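Local coordinates for protein plasmid stabilization system (PDB 5CEG) that is probably the toxin of a ParDE-type toxin-antitoxin system, a RelE-family protein expected to be held in check by its partner antitoxin, at residues 41-44 against 45-48; 50-53 against 54-58. All blocks are in the same frame, centred on the assembly; numbering follows the deposited sequence. Where two conformers were deposited one is given.

Contact 1 (41-44 against 45-48)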
# COMPACT_ATOMS: atom_id res chain seq x y z
N ILE B 41 7.20 -14.68 27.40
CA ILE B 41 8.15 -14.01 28.27
C ILE B 41 9.59 -14.13 27.73
O ILE B 41 10.40 -13.22 27.89
CB ILE B 41 8.03 -14.58 29.72
CG1 ILE B 41 8.59 -13.59 30.75
CG2 ILE B 41 8.63 -15.97 29.83
CD1 ILE B 41 7.74 -12.36 30.91
N ARG B 42 9.90 -15.24 27.06
CA ARG B 42 11.23 -15.37 26.49
C ARG B 42 11.47 -14.33 25.40
O ARG B 42 12.56 -13.77 25.30
CB ARG B 42 11.46 -16.78 25.93
CG ARG B 42 11.47 -17.88 26.99
CD ARG B 42 12.68 -17.80 27.95
NE ARG B 42 12.55 -16.79 28.99
CZ ARG B 42 11.87 -16.96 30.13
NH1 ARG B 42 11.81 -15.98 31.03
NH2 ARG B 42 11.26 -18.11 30.37
N ALA B 43 10.45 -14.04 24.60
CA ALA B 43 10.58 -13.00 23.59
C ALA B 43 10.73 -11.62 24.22
O ALA B 43 11.49 -10.79 23.73
CB ALA B 43 9.38 -13.01 22.65
N ALA B 44 10.01 -11.39 25.32
CA ALA B 44 10.12 -10.12 26.02
C ALA B 44 11.55 -9.94 26.53
O ALA B 44 12.18 -8.90 26.33
CB ALA B 44 9.12 -10.05 27.17
N ASP B 45 12.08 -10.99 27.15
CA ASP B 45 13.46 -10.95 27.61
C ASP B 45 14.46 -10.71 26.48
O ASP B 45 15.41 -9.95 26.67
CB ASP B 45 13.83 -12.26 28.33
CG ASP B 45 13.28 -12.33 29.74
OD1 ASP B 45 13.05 -11.26 30.36
OD2 ASP B 45 13.10 -13.46 30.23
N ARG B 46 14.25 -11.32 25.32
CA ARG B 46 15.17 -11.13 24.20
C ARG B 46 15.14 -9.68 23.70
O ARG B 46 16.19 -9.13 23.39
CB ARG B 46 14.86 -12.09 23.05
CG ARG B 46 15.27 -13.53 23.34
CD ARG B 46 15.24 -14.40 22.09
NE ARG B 46 13.90 -14.50 21.51
CZ ARG B 46 13.01 -15.43 21.84
NH1 ARG B 46 13.30 -16.35 22.75
NH2 ARG B 46 11.81 -15.45 21.25
N TYR B 47 13.96 -9.06 23.64
CA TYR B 47 13.89 -7.66 23.23
C TYR B 47 14.67 -6.78 24.21
O TYR B 47 15.36 -5.85 23.79
CB TYR B 47 12.44 -7.16 23.11
CG TYR B 47 11.68 -7.65 21.89
CD1 TYR B 47 12.29 -7.78 20.65
CD2 TYR B 47 10.33 -7.98 22.00
CE1 TYR B 47 11.56 -8.22 19.54
CE2 TYR B 47 9.61 -8.43 20.91
CZ TYR B 47 10.23 -8.54 19.69
OH TYR B 47 9.50 -8.99 18.60
N TYR B 48 14.56 -7.06 25.51
CA TYR B 48 15.35 -6.30 26.48
C TYR B 48 16.85 -6.56 26.31
O TYR B 48 17.65 -5.64 26.44
CB TYR B 48 14.92 -6.61 27.93
CG TYR B 48 13.84 -5.70 28.49
CD1 TYR B 48 13.01 -4.96 27.64
CD2 TYR B 48 13.65 -5.59 29.86
CE1 TYR B 48 12.02 -4.13 28.16
CE2 TYR B 48 12.66 -4.78 30.38
CZ TYR B 48 11.85 -4.04 29.53
OH TYR B 48 10.87 -3.24 30.06
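D45 and R42 meet in an i to i+3 salt bridge on the first turns of helix 41-60, the second arm of the helical hairpin of this ParE/RelE-type toxin. R42 NH1 reaches D45 OD2 at 2.9 Å in a nearly straight hydrogen bond (172°), and the oxygen lies at the edge of the guanidinium, almost in its plane. The two side chains run side by side, their flat groups only 22° apart. R42 manages this by bending at chi2 (-67°) and again at chi3, which folds the guanidinium back over I41 CG2. D45 is a shared acid: its OD1 is hydrogen-bonded to Y33 OH of helix 23-37, and basic groups on the chain of another protein form salt bridges with both oxygens. Beneath the side chains, D45 N bonds to I41 O and Y47 N to A43 O in regular alpha-helical fashion. A44 sits on the inner side, against Y33 and I36 of helix 23-37. A43 likewise touches I36, while one guanidinium face of R46 lies over R42 O and the backbone at A43, with R46 NH2 3.6 Å from A43 CA.

Contact 2 (50-53 against 54-58); sequences QLEA and RALQL
Four successive i to i+4 hydrogen bonds carry the backbone of helix 41-60 from residues 50-53 into 54-58, running from R54 N to Q50 O, A55 N to L51 O, L56 N to E52 O and Q57 N to A53 O, all between 2.9 and 3.1 Å. The side chains then divide the helix into unlike flanks. On one of them E52 and L56 lie alongside each other and point the same way, E52 CG meeting L56 CD1 at 4.1 Å; the contact is made by the aliphatic part of the glutamate, whose chain is extended with CG anti to the backbone N (chi1 -178°). L56 also brings CG to 3.3 Å from E52 O, so the leucine rests on the carbonyl that its own N-H engages. L51 faces the sheet, packing on F83 and L85 of strand 83-90.

R54 leaves the helix on another flank. A bend at chi2 (65°) carries its guanidinium to Q57, where R54 NH1 donates to Q57 OE1 at 3.0 Å; the amide oxygen lies at the guanidinium edge, in its plane, and the N-H...O angle is 163°. R54 NE donates to V79 O, and R54 NH1 and NH2 also donate to R63 O and G65 O of the second subunit, respectively. The bonds spread around the rim of the guanidinium thus fix its rotation and satisfy a buried charge largely with neutral oxygens, since its ion pair with E80 is long and weak. R54, with Q57 holding one edge, therefore joins helix, sheet and subunit interface through one planar group.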
# COMPACT_ATOMS: atom_id res chain seq x y z
N GLN B 50 18.38 -7.19 23.56
CA GLN B 50 18.79 -6.50 22.34
C GLN B 50 18.81 -4.98 22.53
O GLN B 50 19.73 -4.30 22.06
CB GLN B 50 17.87 -6.88 21.18
CG GLN B 50 18.03 -8.36 20.81
CD GLN B 50 16.92 -8.91 19.94
OE1 GLN B 50 16.06 -8.17 19.45
NE2 GLN B 50 16.91 -10.23 19.75
N LEU B 51 17.80 -4.46 23.23
CA LEU B 51 17.72 -3.02 23.43
C LEU B 51 18.82 -2.55 24.39
O LEU B 51 19.42 -1.50 24.17
CB LEU B 51 16.34 -2.63 23.94
CG LEU B 51 15.24 -2.72 22.89
CD1 LEU B 51 13.87 -2.75 23.55
CD2 LEU B 51 15.33 -1.53 21.91
N GLU B 52 19.09 -3.33 25.43
CA GLU B 52 20.18 -3.00 26.34
C GLU B 52 21.52 -3.02 25.60
O GLU B 52 22.36 -2.13 25.79
CB GLU B 52 20.22 -3.97 27.53
CG GLU B 52 21.32 -3.62 28.53
CD GLU B 52 21.39 -4.59 29.70
OE1 GLU B 52 20.91 -5.74 29.57
OE2 GLU B 52 21.92 -4.19 30.75
N ALA B 53 21.71 -4.02 24.75
CA ALA B 53 22.96 -4.11 23.99
C ALA B 53 23.14 -2.90 23.08
O ALA B 53 24.23 -2.35 22.97
CB ALA B 53 23.01 -5.40 23.18
N ARG B 54 22.07 -2.48 22.42
CA ARG B 54 22.16 -1.35 21.50
C ARG B 54 22.46 -0.06 22.28
O ARG B 54 23.23 0.78 21.83
CB ARG B 54 20.87 -1.20 20.68
CG ARG B 54 21.01 -0.34 19.41
CD ARG B 54 21.94 -0.97 18.37
NE ARG B 54 21.63 -0.56 17.00
CZ ARG B 54 22.51 -0.48 16.01
NH1 ARG B 54 23.79 -0.79 16.23
NH2 ARG B 54 22.12 -0.11 14.79
N ALA B 55 21.85 0.09 23.46
CA ALA B 55 22.09 1.28 24.27
C ALA B 55 23.52 1.33 24.80
O ALA B 55 24.10 2.41 24.92
CB ALA B 55 21.09 1.34 25.43
N LEU B 56 24.08 0.17 25.13
CA LEU B 56 25.47 0.08 25.60
C LEU B 56 26.43 0.47 24.49
O LEU B 56 27.41 1.16 24.73
CB LEU B 56 25.79 -1.33 26.10
CG LEU B 56 25.17 -1.77 27.43
CD1 LEU B 56 25.34 -3.27 27.63
CD2 LEU B 56 25.78 -0.99 28.59
N GLN B 57 26.14 0.04 23.26
CA GLN B 57 26.92 0.49 22.11
C GLN B 57 26.89 2.00 21.98
O GLN B 57 27.90 2.64 21.68
CB GLN B 57 26.39 -0.11 20.80
CG GLN B 57 26.70 -1.56 20.55
CD GLN B 57 26.26 -1.96 19.16
OE1 GLN B 57 25.18 -1.58 18.71
NE2 GLN B 57 27.09 -2.72 18.47
N LEU B 58 25.70 2.56 22.16
CA LEU B 58 25.50 3.98 21.97
C LEU B 58 26.27 4.79 23.01
O LEU B 58 26.80 5.85 22.71
CB LEU B 58 24.01 4.30 22.02
CG LEU B 58 23.57 5.72 21.72
CD1 LEU B 58 24.09 6.18 20.35
CD2 LEU B 58 22.05 5.80 21.77

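How the contacts relate
Followed from the N terminus, the chain passes through helix 23-37, turns, and enters helix 41-60, on which both contacts lie. Contact 1 occupies its opening turns and contact 2 its later ones, with centres about 14 Å apart. They stand in series: each joins directly consecutive segments, so neither encloses a loop, and they do not nest, cross or touch. What they share is the continuous helix, whose surroundings change along its length. The 41-48 end lies mainly against helix 23-37 and chains of another protein, whereas 50-58 lies chiefly over strands 76-80 and 83-90 and reaches the second subunit. One helix thereby connects the hairpin, the sheet and the assembly.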